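Local coordinates for protein adenylation domain (Streptomyces sp., PDB 5N9X) that belongs to the ANL clan of AMP-binding enzymes as an adenylation domain and is seen here with bound ATP and threonine, at residues Arg26-Met31 against Ile44-Leu49; Pro32-Leu37 against Phe197-Arg202; Trp216-Ala221 against Ala226-Leu231. All coordinates share one frame; numbering follows the deposited sequence.

Contact 1: residues Arg26-Met31 against Ile44-Leu49; sequences RAAMEM and ISYGLL
The phenol ring of Y46 lies against the last turn of helix 20-30 and is met obliquely by A27, A28 and M31. Its CE1 atom touches A27 CB at 4.1 Å. Nearer the root of the side chain, Y46 CB is 4.0 Å from A28 CA, and the methyl of A28 reaches CD1 of the ring at 4.2 Å. M31 adds its backbone, with its O 3.7 Å from Y46 CB; it is the first residue to leave helical geometry. With chi2 at -88° the ring is turned roughly at right angles to the chain at its root. Its hydroxyl is held by a hydrogen bond to A226 O, and A36 and F24 also pack on the side chain. S45 is the N-cap of helix 46-62: chi1 of 83° carries OG round to accept from L48 N at 3.0 Å, which caps the first turn of the helix that Y46 begins. The A28 and Y46 backbones come within 5.0 Å (CA to CA), A27 alone of the two alanines pointing its CB at the tyrosine. In this N-terminal part of the AMP-binding domain, helix 46-62, entered from strand 42-45 through its N-cap, packs across the end of helix 20-30.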
ATOM      1  N   ARG A  26       4.393 -22.013 -12.815  1.00 20.52           N
ATOM      2  CA  ARG A  26       3.218 -22.852 -12.876  1.00 20.06           C
ATOM      3  C   ARG A  26       2.161 -22.249 -13.807  1.00 20.00           C
ATOM      4  O   ARG A  26       1.819 -22.833 -14.820  1.00 19.30           O
ATOM      5  CB  ARG A  26       2.668 -23.055 -11.473  1.00 17.94           C
ATOM      6  CG  ARG A  26       1.489 -23.955 -11.389  1.00 20.04           C
ATOM      7  CD  ARG A  26       0.620 -23.447 -10.295  1.00 26.63           C
ATOM      8  NE  ARG A  26       0.735 -24.268  -9.096  1.00 44.28           N
ATOM      9  CZ  ARG A  26       0.338 -23.875  -7.889  1.00 46.77           C
ATOM     10  NH1 ARG A  26      -0.180 -22.659  -7.712  1.00 29.69           N
ATOM     11  NH2 ARG A  26       0.479 -24.689  -6.849  1.00 50.69           N
ATOM     12  N   ALA A  27       1.676 -21.060 -13.476  1.00 21.06           N
ATOM     13  CA  ALA A  27       0.674 -20.397 -14.298  1.00 19.56           C
ATOM     14  C   ALA A  27       1.092 -20.261 -15.764  1.00 18.03           C
ATOM     15  O   ALA A  27       0.265 -20.430 -16.659  1.00 18.53           O
ATOM     16  CB  ALA A  27       0.362 -19.030 -13.721  1.00 17.63           C
ATOM     17  N   ALA A  28       2.359 -19.936 -16.009  1.00 12.34           N
ATOM     18  CA  ALA A  28       2.826 -19.745 -17.379  1.00 16.02           C
ATOM     19  C   ALA A  28       2.970 -21.078 -18.102  1.00 16.08           C
ATOM     20  O   ALA A  28       2.587 -21.188 -19.263  1.00 21.43           O
ATOM     21  CB  ALA A  28       4.146 -18.979 -17.413  1.00 12.34           C
ATOM     22  N   MET A  29       3.520 -22.088 -17.427  1.00 19.25           N
ATOM     23  CA  MET A  29       3.597 -23.432 -18.006  1.00 18.90           C
ATOM     24  C   MET A  29       2.212 -23.961 -18.308  1.00 19.50           C
ATOM     25  O   MET A  29       1.988 -24.604 -19.329  1.00 25.39           O
ATOM     26  CB  MET A  29       4.335 -24.416 -17.085  1.00 18.13           C
ATOM     27  CG  MET A  29       4.251 -25.882 -17.546  1.00 13.78           C
ATOM     28  SD  MET A  29       5.310 -27.016 -16.609  1.00 23.29           S
ATOM     29  CE  MET A  29       6.909 -26.326 -17.007  1.00 20.98           C
ATOM     30  N   GLU A  30       1.261 -23.670 -17.438  1.00 19.23           N
ATOM     31  CA  GLU A  30      -0.032 -24.322 -17.572  1.00 16.82           C
ATOM     32  C   GLU A  30      -1.029 -23.541 -18.381  1.00 17.43           C
ATOM     33  O   GLU A  30      -1.947 -24.120 -18.938  1.00 20.99           O
ATOM     34  CB  GLU A  30      -0.615 -24.642 -16.197  1.00 12.65           C
ATOM     35  CG  GLU A  30       0.236 -25.581 -15.394  1.00 12.74           C
ATOM     36  CD  GLU A  30      -0.436 -25.997 -14.095  1.00 20.51           C
ATOM     37  OE1 GLU A  30      -1.563 -25.542 -13.804  1.00 17.36           O
ATOM     38  OE2 GLU A  30       0.133 -26.816 -13.339  1.00 20.91           O
ATOM     39  N   MET A  31      -0.866 -22.230 -18.453  1.00 19.80           N
ATOM     40  CA  MET A  31      -1.818 -21.435 -19.218  1.00 16.41           C
ATOM     41  C   MET A  31      -1.148 -20.466 -20.197  1.00 17.77           C
ATOM     42  O   MET A  31      -1.496 -19.288 -20.235  1.00 23.84           O
ATOM     43  CB  MET A  31      -2.723 -20.695 -18.245  1.00 15.44           C
ATOM     44  CG  MET A  31      -3.516 -21.636 -17.332  1.00 22.87           C
ATOM     45  SD  MET A  31      -4.437 -20.800 -16.026  1.00 18.66           S
ATOM     46  CE  MET A  31      -3.067 -20.579 -14.888  1.00 22.88           C
ATOM     47  N   ILE A  44       0.174  -9.270 -23.903  1.00 26.40           N
ATOM     48  CA  ILE A  44       1.233 -10.253 -23.859  1.00 20.82           C
ATOM     49  C   ILE A  44       0.726 -11.510 -23.165  1.00 21.90           C
ATOM     50  O   ILE A  44       0.142 -11.456 -22.066  1.00 19.02           O
ATOM     51  CB  ILE A  44       2.489  -9.733 -23.140  1.00 20.78           C
ATOM     52  CG1 ILE A  44       2.911  -8.390 -23.716  1.00 27.55           C
ATOM     53  CG2 ILE A  44       3.603 -10.716 -23.267  1.00 20.86           C
ATOM     54  CD1 ILE A  44       2.392  -7.214 -22.947  1.00 33.39           C
ATOM     55  N   SER A  45       0.952 -12.633 -23.839  1.00 15.55           N
ATOM     56  CA  SER A  45       0.667 -13.958 -23.321  1.00 14.55           C
ATOM     57  C   SER A  45       1.628 -14.366 -22.214  1.00 15.98           C
ATOM     58  O   SER A  45       2.798 -13.968 -22.216  1.00 17.19           O
ATOM     59  CB  SER A  45       0.728 -14.981 -24.453  1.00 14.24           C
ATOM     60  OG  SER A  45       2.059 -15.383 -24.690  1.00 21.95           O
ATOM     61  N   TYR A  46       1.122 -15.164 -21.280  1.00 14.59           N
ATOM     62  CA  TYR A  46       1.942 -15.782 -20.249  1.00 15.92           C
ATOM     63  C   TYR A  46       3.183 -16.437 -20.851  1.00 14.86           C
ATOM     64  O   TYR A  46       4.301 -16.105 -20.464  1.00 19.92           O
ATOM     65  CB  TYR A  46       1.119 -16.803 -19.472  1.00 15.54           C
ATOM     66  CG  TYR A  46       0.413 -16.217 -18.274  1.00 18.80           C
ATOM     67  CD1 TYR A  46       1.041 -16.148 -17.032  1.00 15.33           C
ATOM     68  CD2 TYR A  46      -0.888 -15.729 -18.387  1.00 15.44           C
ATOM     69  CE1 TYR A  46       0.387 -15.607 -15.942  1.00 18.08           C
ATOM     70  CE2 TYR A  46      -1.543 -15.190 -17.316  1.00 12.66           C
ATOM     71  CZ  TYR A  46      -0.912 -15.128 -16.091  1.00 16.55           C
ATOM     72  OH  TYR A  46      -1.578 -14.587 -15.008  1.00 17.52           O
ATOM     73  N   GLY A  47       2.982 -17.327 -21.820  1.00 20.05           N
ATOM     74  CA  GLY A  47       4.075 -17.952 -22.557  1.00 18.44           C
ATOM     75  C   GLY A  47       5.182 -17.014 -23.026  1.00 18.45           C
ATOM     76  O   GLY A  47       6.371 -17.321 -22.847  1.00 18.03           O
ATOM     77  N   LEU A  48       4.813 -15.874 -23.614  1.00 19.24           N
ATOM     78  CA  LEU A  48       5.825 -14.943 -24.137  1.00 28.60           C
ATOM     79  C   LEU A  48       6.478 -14.100 -23.030  1.00 20.12           C
ATOM     80  O   LEU A  48       7.686 -13.844 -23.074  1.00 23.66           O
ATOM     81  CB  LEU A  48       5.219 -14.043 -25.233  1.00 26.75           C
ATOM     82  CG  LEU A  48       6.112 -12.896 -25.750  1.00 34.11           C
ATOM     83  CD1 LEU A  48       7.293 -13.361 -26.621  1.00 23.60           C
ATOM     84  CD2 LEU A  48       5.255 -11.838 -26.507  1.00 30.19           C
ATOM     85  N   LEU A  49       5.688 -13.681 -22.043  1.00 19.80           N
ATOM     86  CA  LEU A  49       6.239 -13.053 -20.843  1.00 15.68           C
ATOM     87  C   LEU A  49       7.268 -13.983 -20.165  1.00 15.91           C
ATOM     88  O   LEU A  49       8.362 -13.546 -19.791  1.00 14.61           O
ATOM     89  CB  LEU A  49       5.114 -12.671 -19.867  1.00 13.63           C
ATOM     90  CG  LEU A  49       5.503 -11.893 -18.593  1.00 14.88           C
ATOM     91  CD1 LEU A  49       6.531 -10.762 -18.869  1.00 14.16           C
ATOM     92  CD2 LEU A  49       4.292 -11.355 -17.835  1.00 13.37           C
TER

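Contact 2: residues Pro32-Leu37 against Phe197-Arg202; sequences PDRTAL and FSADDR
R34 reaches across to A199 and D200 with its guanidinium group at the protein surface; across the contact its hydrogen bonds go to one backbone oxygen. R34 NH2 donates to A199 O over 2.8 Å with an N-H...O angle of 137°. The donor stands above the carbonyl plane of A199, about 60° out of it, and the oxygen is itself tilted from the guanidinium plane. R34 NE adds a weak bond to the same oxygen at 3.3 Å, so A199 O is gripped twice by one side chain. After an extended chi2, a bend at chi3 (75°) turns the group onto the loop. R34 NE also bonds to G225 O, which ties the arginine to the loop after helix 213-222.

The receiving loop is a type I beta turn from S198 to D201, closed by D201 N to S198 O at 3.1 Å. It carries an ST turn as well, in which S198 OG accepts from D200 N. D201 OD2 then takes S198 N at 2.9 Å in a nearly straight bond on its anti side, while D201 OD1 is engaged by R279 and T252. These bonds probably hold the turn in shape, with A199 O directed at the arginine. On the opposing segment, A36 and L37 both face I44 in a classic beta bulge.

The ionic part is a salt bridge, R34 NH2 to D200 OD1 at 3.4 Å; the carboxylate approaches obliquely. D200 CB points away from 32-37, but OD1 lies near enough to pair with R34 NH2.

In van der Waals contact, the A199 methyl lies over one face of the guanidinium, 3.6 Å from R34 NE. M31 packs against that same alanine.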
ATOM      1  N   PRO A  32      -0.212 -20.972 -21.022  1.00 15.16           N
ATOM      2  CA  PRO A  32       0.684 -20.120 -21.811  1.00 16.45           C
ATOM      3  C   PRO A  32      -0.014 -19.230 -22.834  1.00 17.98           C
ATOM      4  O   PRO A  32       0.541 -18.203 -23.240  1.00 14.27           O
ATOM      5  CB  PRO A  32       1.593 -21.143 -22.526  1.00 18.76           C
ATOM      6  CG  PRO A  32       0.777 -22.349 -22.651  1.00 15.71           C
ATOM      7  CD  PRO A  32      -0.026 -22.394 -21.358  1.00 18.67           C
ATOM      8  N   ASP A  33      -1.212 -19.632 -23.240  1.00 18.27           N
ATOM      9  CA  ASP A  33      -1.987 -18.907 -24.236  1.00 18.99           C
ATOM     10  C   ASP A  33      -2.763 -17.725 -23.645  1.00 22.92           C
ATOM     11  O   ASP A  33      -3.093 -16.772 -24.369  1.00 24.46           O
ATOM     12  CB  ASP A  33      -2.947 -19.872 -24.941  1.00 23.40           C
ATOM     13  CG  ASP A  33      -3.836 -20.629 -23.949  1.00 33.88           C
ATOM     14  OD1 ASP A  33      -3.368 -20.918 -22.814  1.00 23.46           O
ATOM     15  OD2 ASP A  33      -5.010 -20.905 -24.287  1.00 46.64           O
ATOM     16  N   ARG A  34      -3.046 -17.774 -22.344  1.00 15.03           N
ATOM     17  CA  ARG A  34      -3.754 -16.677 -21.676  1.00 16.26           C
ATOM     18  C   ARG A  34      -2.962 -15.371 -21.662  1.00 14.22           C
ATOM     19  O   ARG A  34      -1.724 -15.380 -21.736  1.00 14.54           O
ATOM     20  CB  ARG A  34      -4.128 -17.071 -20.231  1.00 19.35           C
ATOM     21  CG  ARG A  34      -5.113 -18.219 -20.134  1.00 14.27           C
ATOM     22  CD  ARG A  34      -5.644 -18.388 -18.727  1.00 18.30           C
ATOM     23  NE  ARG A  34      -6.620 -17.363 -18.368  1.00 20.79           N
ATOM     24  CZ  ARG A  34      -7.840 -17.270 -18.891  1.00 22.89           C
ATOM     25  NH1 ARG A  34      -8.247 -18.143 -19.812  1.00 20.74           N
ATOM     26  NH2 ARG A  34      -8.658 -16.308 -18.491  1.00 17.58           N
ATOM     27  N   THR A  35      -3.681 -14.254 -21.543  1.00 15.21           N
ATOM     28  CA  THR A  35      -3.059 -12.928 -21.531  1.00 12.03           C
ATOM     29  C   THR A  35      -2.549 -12.598 -20.132  1.00 15.88           C
ATOM     30  O   THR A  35      -3.332 -12.531 -19.178  1.00 19.99           O
ATOM     31  CB  THR A  35      -4.058 -11.821 -21.979  1.00 17.67           C
ATOM     32  OG1 THR A  35      -4.613 -12.136 -23.267  1.00 26.81           O
ATOM     33  CG2 THR A  35      -3.371 -10.465 -22.067  1.00 21.89           C
ATOM     34  N   ALA A  36      -1.245 -12.386 -19.996  1.00 15.47           N
ATOM     35  CA  ALA A  36      -0.695 -12.000 -18.712  1.00 13.40           C
ATOM     36  C   ALA A  36      -0.790 -10.474 -18.521  1.00 20.42           C
ATOM     37  O   ALA A  36      -1.194  -9.992 -17.455  1.00 17.34           O
ATOM     38  CB  ALA A  36       0.746 -12.476 -18.590  1.00 12.81           C
ATOM     39  N   LEU A  37      -0.409  -9.722 -19.553  1.00 20.17           N
ATOM     40  CA  LEU A  37      -0.414  -8.268 -19.470  1.00 19.70           C
ATOM     41  C   LEU A  37      -1.286  -7.674 -20.550  1.00 27.60           C
ATOM     42  O   LEU A  37      -1.255  -8.124 -21.702  1.00 26.00           O
ATOM     43  CB  LEU A  37       1.006  -7.695 -19.581  1.00 24.23           C
ATOM     44  CG  LEU A  37       2.103  -8.228 -18.650  1.00 21.00           C
ATOM     45  CD1 LEU A  37       3.411  -7.534 -18.955  1.00 19.00           C
ATOM     46  CD2 LEU A  37       1.745  -8.067 -17.171  1.00 17.00           C
ATOM     47  N   PHE A 197     -10.590 -16.385  -6.326  1.00 16.42           N
ATOM     48  CA  PHE A 197      -9.890 -15.963  -7.545  1.00 15.50           C
ATOM     49  C   PHE A 197      -9.784 -17.051  -8.613  1.00 15.54           C
ATOM     50  O   PHE A 197      -9.605 -18.224  -8.304  1.00 20.06           O
ATOM     51  CB  PHE A 197      -8.473 -15.471  -7.198  1.00 10.19           C
ATOM     52  CG  PHE A 197      -8.457 -14.298  -6.265  1.00 14.68           C
ATOM     53  CD1 PHE A 197      -9.284 -13.201  -6.504  1.00 12.29           C
ATOM     54  CD2 PHE A 197      -7.600 -14.263  -5.175  1.00 11.04           C
ATOM     55  CE1 PHE A 197      -9.282 -12.107  -5.654  1.00 13.59           C
ATOM     56  CE2 PHE A 197      -7.581 -13.163  -4.327  1.00 13.45           C
ATOM     57  CZ  PHE A 197      -8.424 -12.087  -4.561  1.00 10.26           C
ATOM     58  N   SER A 198      -9.842 -16.655  -9.881  1.00 21.32           N
ATOM     59  CA  SER A 198      -9.619 -17.609 -10.962  1.00 15.06           C
ATOM     60  C   SER A 198      -8.852 -16.979 -12.118  1.00 19.46           C
ATOM     61  O   SER A 198      -8.705 -15.751 -12.190  1.00 13.80           O
ATOM     62  CB  SER A 198     -10.948 -18.175 -11.474  1.00 15.18           C
ATOM     63  OG  SER A 198     -11.445 -17.402 -12.533  1.00 15.48           O
ATOM     64  N   ALA A 199      -8.385 -17.837 -13.024  1.00 13.74           N
ATOM     65  CA  ALA A 199      -7.748 -17.408 -14.258  1.00 14.49           C
ATOM     66  C   ALA A 199      -8.586 -16.402 -15.078  1.00 17.32           C
ATOM     67  O   ALA A 199      -8.038 -15.665 -15.888  1.00 14.47           O
ATOM     68  CB  ALA A 199      -7.425 -18.617 -15.101  1.00 11.51           C
ATOM     69  N   ASP A 200      -9.900 -16.366 -14.871  1.00 14.85           N
ATOM     70  CA  ASP A 200     -10.750 -15.485 -15.664  1.00 18.17           C
ATOM     71  C   ASP A 200     -10.731 -14.020 -15.200  1.00 18.82           C
ATOM     72  O   ASP A 200     -11.206 -13.124 -15.913  1.00 13.13           O
ATOM     73  CB  ASP A 200     -12.184 -16.013 -15.651  1.00 14.09           C
ATOM     74  CG  ASP A 200     -12.314 -17.341 -16.366  1.00 15.67           C
ATOM     75  OD1 ASP A 200     -11.709 -17.507 -17.439  1.00 26.75           O
ATOM     76  OD2 ASP A 200     -13.009 -18.226 -15.843  1.00 21.65           O
ATOM     77  N   ASP A 201     -10.183 -13.772 -14.013  1.00 16.36           N
ATOM     78  CA  ASP A 201     -10.185 -12.420 -13.460  1.00 18.80           C
ATOM     79  C   ASP A 201      -9.320 -11.416 -14.255  1.00 17.02           C
ATOM     80  O   ASP A 201      -8.420 -11.789 -15.014  1.00 14.78           O
ATOM     81  CB  ASP A 201      -9.746 -12.459 -11.974  1.00 16.70           C
ATOM     82  CG  ASP A 201     -10.865 -12.936 -11.047  1.00 16.89           C
ATOM     83  OD1 ASP A 201     -11.968 -12.362 -11.127  1.00 14.12           O
ATOM     84  OD2 ASP A 201     -10.653 -13.888 -10.261  1.00 16.32           O
ATOM     85  N   ARG A 202      -9.660 -10.139 -14.106  1.00 16.43           N
ATOM     86  CA  ARG A 202      -8.821  -9.055 -14.565  1.00 13.13           C
ATOM     87  C   ARG A 202      -8.475  -8.179 -13.370  1.00 14.63           C
ATOM     88  O   ARG A 202      -9.374  -7.628 -12.719  1.00 18.89           O
ATOM     89  CB  ARG A 202      -9.507  -8.222 -15.636  1.00 14.49           C
ATOM     90  CG  ARG A 202      -9.382  -8.744 -17.054  1.00 23.49           C
ATOM     91  CD  ARG A 202     -10.712  -9.285 -17.518  1.00 17.24           C
ATOM     92  NE  ARG A 202     -10.727  -9.527 -18.951  1.00 23.75           N
ATOM     93  CZ  ARG A 202     -11.834  -9.752 -19.654  1.00 36.87           C
ATOM     94  NH1 ARG A 202     -13.017  -9.766 -19.050  1.00 29.77           N
ATOM     95  NH2 ARG A 202     -11.759  -9.960 -20.964  1.00 37.43           N
TER

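Contact 3: residues Trp216-Ala221 against Ala226-Leu231; sequences WEIWGA and AELVVL
A221 O, near the end of helix 213-222, is the polar atom around which the turn into the strand gathers: A226 N lies 3.1 Å from it, and T224 OG1 bonds to it and also to G220 O. The methyl of A226 lies 3.7 Å from the same oxygen, so the carbonyl is hemmed in by both polar and apolar groups.

Beyond this turn the contact is hydrophobic. A221 aims its methyl at the strand, where it meets L228 CB at 3.8 Å and, at the same distance, E227 O. L228 points toward the helix in turn. Its CG stands anti to the backbone N (chi1 -178°), which sends the two methyls back along the helix, toward E217 and I218: CD1 comes 3.8 Å from E217 O, and CD2 lies 4.0 Å from I218 CG1, the two side chains passing at a slant. I218 CB points away from the strand, yet CG1, set beside the backbone N (chi1 -70°), meets that methyl, while its CG2 branch lies over one face of the W219 indole, toward the rim. E217 turns its carboxylate elsewhere, to H207, with its side chain about 9 Å from the bound threonine, and E227 bonds to H38.

The helix segment and strand 227-230 run roughly antiparallel, at 145°, with 7.6 Å between their axes. They belong to a beta-alpha-beta unit that starts from strand 202-205, whose L205 packs on I218, E217 and L228. In the sheet, strand 227-230 lies between strands 202-205 and 35-39, both parallel to it, while I82 and M85 of helix 79-90 cover I218 on the helix.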
ATOM      1  N   TRP A 216       0.400  -7.198  -4.415  1.00 10.41           N
ATOM      2  CA  TRP A 216      -0.867  -7.880  -4.364  1.00  9.84           C
ATOM      3  C   TRP A 216      -1.520  -7.856  -5.736  1.00 11.78           C
ATOM      4  O   TRP A 216      -2.048  -8.858  -6.207  1.00  7.64           O
ATOM      5  CB  TRP A 216      -1.727  -7.220  -3.305  1.00  7.54           C
ATOM      6  CG  TRP A 216      -3.151  -7.557  -3.267  1.00  8.05           C
ATOM      7  CD1 TRP A 216      -4.171  -6.741  -3.608  1.00  7.57           C
ATOM      8  CD2 TRP A 216      -3.744  -8.778  -2.798  1.00 10.74           C
ATOM      9  NE1 TRP A 216      -5.372  -7.368  -3.400  1.00 11.02           N
ATOM     10  CE2 TRP A 216      -5.142  -8.622  -2.896  1.00 11.94           C
ATOM     11  CE3 TRP A 216      -3.230  -9.990  -2.309  1.00  7.31           C
ATOM     12  CZ2 TRP A 216      -6.048  -9.647  -2.526  1.00 10.42           C
ATOM     13  CZ3 TRP A 216      -4.125 -11.001  -1.949  1.00  5.76           C
ATOM     14  CH2 TRP A 216      -5.518 -10.823  -2.061  1.00  7.13           C
ATOM     15  N   GLU A 217      -1.460  -6.695  -6.370  1.00 13.79           N
ATOM     16  CA  GLU A 217      -2.108  -6.512  -7.648  1.00 13.77           C
ATOM     17  C   GLU A 217      -1.429  -7.377  -8.718  1.00 13.25           C
ATOM     18  O   GLU A 217      -2.089  -8.146  -9.406  1.00 13.75           O
ATOM     19  CB  GLU A 217      -2.106  -5.027  -8.053  1.00 13.70           C
ATOM     20  CG  GLU A 217      -3.076  -4.157  -7.251  1.00 17.63           C
ATOM     21  CD  GLU A 217      -2.975  -2.653  -7.585  1.00 20.77           C
ATOM     22  OE1 GLU A 217      -1.896  -2.183  -8.012  1.00 18.16           O
ATOM     23  OE2 GLU A 217      -3.982  -1.935  -7.407  1.00 23.32           O
ATOM     24  N   ILE A 218      -0.119  -7.248  -8.850  1.00 10.32           N
ATOM     25  CA  ILE A 218       0.631  -8.004  -9.857  1.00 11.94           C
ATOM     26  C   ILE A 218       0.501  -9.523  -9.682  1.00 15.96           C
ATOM     27  O   ILE A 218       0.166 -10.258 -10.633  1.00 11.71           O
ATOM     28  CB  ILE A 218       2.147  -7.638  -9.823  1.00 11.46           C
ATOM     29  CG1 ILE A 218       2.388  -6.215 -10.339  1.00 13.42           C
ATOM     30  CG2 ILE A 218       2.976  -8.665 -10.575  1.00  9.86           C
ATOM     31  CD1 ILE A 218       3.643  -5.507  -9.702  1.00 18.66           C
ATOM     32  N   TRP A 219       0.756  -9.986  -8.451  1.00 11.75           N
ATOM     33  CA  TRP A 219       0.803 -11.410  -8.189  1.00  9.49           C
ATOM     34  C   TRP A 219      -0.585 -12.008  -8.006  1.00  9.87           C
ATOM     35  O   TRP A 219      -0.778 -13.201  -8.243  1.00 15.42           O
ATOM     36  CB  TRP A 219       1.712 -11.671  -6.993  1.00  7.92           C
ATOM     37  CG  TRP A 219       3.100 -11.493  -7.459  1.00 12.72           C
ATOM     38  CD1 TRP A 219       3.946 -10.449  -7.175  1.00 11.08           C
ATOM     39  CD2 TRP A 219       3.799 -12.332  -8.378  1.00 13.91           C
ATOM     40  NE1 TRP A 219       5.126 -10.610  -7.835  1.00  8.75           N
ATOM     41  CE2 TRP A 219       5.074 -11.758  -8.577  1.00 12.51           C
ATOM     42  CE3 TRP A 219       3.476 -13.520  -9.046  1.00 11.91           C
ATOM     43  CZ2 TRP A 219       6.032 -12.336  -9.429  1.00 11.47           C
ATOM     44  CZ3 TRP A 219       4.423 -14.096  -9.877  1.00 10.36           C
ATOM     45  CH2 TRP A 219       5.683 -13.507 -10.064  1.00 12.99           C
ATOM     46  N   GLY A 220      -1.549 -11.191  -7.616  1.00  9.72           N
ATOM     47  CA  GLY A 220      -2.945 -11.593  -7.681  1.00  9.58           C
ATOM     48  C   GLY A 220      -3.236 -12.160  -9.067  1.00 13.52           C
ATOM     49  O   GLY A 220      -3.756 -13.269  -9.207  1.00 10.33           O
ATOM     50  N   ALA A 221      -2.837 -11.401 -10.086  1.00 13.14           N
ATOM     51  CA  ALA A 221      -3.025 -11.784 -11.480  1.00 12.83           C
ATOM     52  C   ALA A 221      -2.101 -12.898 -11.958  1.00 13.92           C
ATOM     53  O   ALA A 221      -2.554 -13.919 -12.472  1.00 21.82           O
ATOM     54  CB  ALA A 221      -2.845 -10.569 -12.366  1.00 10.91           C
ATOM     55  N   ALA A 226      -4.662 -15.164 -14.387  1.00 12.09           N
ATOM     56  CA  ALA A 226      -5.534 -14.033 -14.655  1.00 10.84           C
ATOM     57  C   ALA A 226      -4.796 -12.964 -15.453  1.00 13.49           C
ATOM     58  O   ALA A 226      -3.585 -13.032 -15.660  1.00 15.06           O
ATOM     59  CB  ALA A 226      -6.075 -13.440 -13.350  1.00 10.25           C
ATOM     60  N   GLU A 227      -5.535 -11.960 -15.879  1.00  9.51           N
ATOM     61  CA  GLU A 227      -4.977 -10.864 -16.647  1.00 16.04           C
ATOM     62  C   GLU A 227      -4.620  -9.665 -15.765  1.00 17.16           C
ATOM     63  O   GLU A 227      -5.384  -9.313 -14.858  1.00 13.62           O
ATOM     64  CB  GLU A 227      -5.986 -10.444 -17.713  1.00 14.99           C
ATOM     65  CG  GLU A 227      -5.462  -9.536 -18.769  1.00 20.69           C
ATOM     66  CD  GLU A 227      -6.549  -9.170 -19.751  1.00 21.66           C
ATOM     67  OE1 GLU A 227      -7.309 -10.070 -20.167  1.00 26.46           O
ATOM     68  OE2 GLU A 227      -6.687  -7.975 -20.050  1.00 26.23           O
ATOM     69  N   LEU A 228      -3.470  -9.045 -16.033  1.00 13.89           N
ATOM     70  CA  LEU A 228      -3.069  -7.817 -15.347  1.00 14.07           C
ATOM     71  C   LEU A 228      -3.220  -6.606 -16.283  1.00 16.39           C
ATOM     72  O   LEU A 228      -2.457  -6.428 -17.240  1.00 16.25           O
ATOM     73  CB  LEU A 228      -1.624  -7.924 -14.831  1.00 16.17           C
ATOM     74  CG  LEU A 228      -1.080  -6.711 -14.052  1.00 13.88           C
ATOM     75  CD1 LEU A 228      -1.878  -6.454 -12.778  1.00 11.91           C
ATOM     76  CD2 LEU A 228       0.405  -6.863 -13.697  1.00 14.90           C
ATOM     77  N   VAL A 229      -4.208  -5.772 -16.008  1.00 14.23           N
ATOM     78  CA  VAL A 229      -4.425  -4.572 -16.798  1.00 20.02           C
ATOM     79  C   VAL A 229      -3.556  -3.406 -16.285  1.00 14.90           C
ATOM     80  O   VAL A 229      -3.747  -2.933 -15.168  1.00 13.03           O
ATOM     81  CB  VAL A 229      -5.904  -4.195 -16.777  1.00 11.34           C
ATOM     82  CG1 VAL A 229      -6.160  -2.986 -17.652  1.00 10.95           C
ATOM     83  CG2 VAL A 229      -6.734  -5.385 -17.233  1.00 13.22           C
ATOM     84  N   VAL A 230      -2.597  -2.954 -17.087  1.00 13.18           N
ATOM     85  CA  VAL A 230      -1.665  -1.926 -16.617  1.00 20.45           C
ATOM     86  C   VAL A 230      -2.251  -0.550 -16.855  1.00 29.18           C
ATOM     87  O   VAL A 230      -2.596  -0.229 -17.985  1.00 29.26           O
ATOM     88  CB  VAL A 230      -0.291  -2.013 -17.315  1.00 25.60           C
ATOM     89  CG1 VAL A 230       0.605  -0.826 -16.911  1.00 20.41           C
ATOM     90  CG2 VAL A 230       0.384  -3.330 -16.994  1.00 14.71           C
ATOM     91  N   LEU A 231      -2.404   0.250 -15.805  1.00 22.04           N
ATOM     92  CA  LEU A 231      -2.858   1.620 -16.003  1.00 33.16           C
ATOM     93  C   LEU A 231      -1.644   2.419 -16.488  1.00 33.44           C
ATOM     94  O   LEU A 231      -0.743   2.722 -15.706  1.00 38.99           O
ATOM     95  CB  LEU A 231      -3.474   2.191 -14.715  1.00 31.60           C
ATOM     96  CG  LEU A 231      -4.558   3.262 -14.863  1.00 39.89           C
ATOM     97  CD1 LEU A 231      -5.529   2.842 -15.958  1.00 39.69           C
ATOM     98  CD2 LEU A 231      -5.307   3.510 -13.542  1.00 28.65           C
TER

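Overall arrangement
From the N terminus, contact 1 closes a short loop: helix 20-30 leads through strands 35-39 and 42-45, and helix 46-62 returns to pack on it. Contact 2 starts within that loop, at 32-37, and ends some 160 residues later at 197-202, so contacts 1 and 2 cross along the chain. Contact 3 opens only after contact 2 has closed and joins segments just five residues apart, between helix 213-222 and strand 227-230. All three reach one mixed sheet, with strands in the order 42-45, 35-39, 227-230, 202-205, where the backbone of A36 is bonded to L228 and that of D201 to E227.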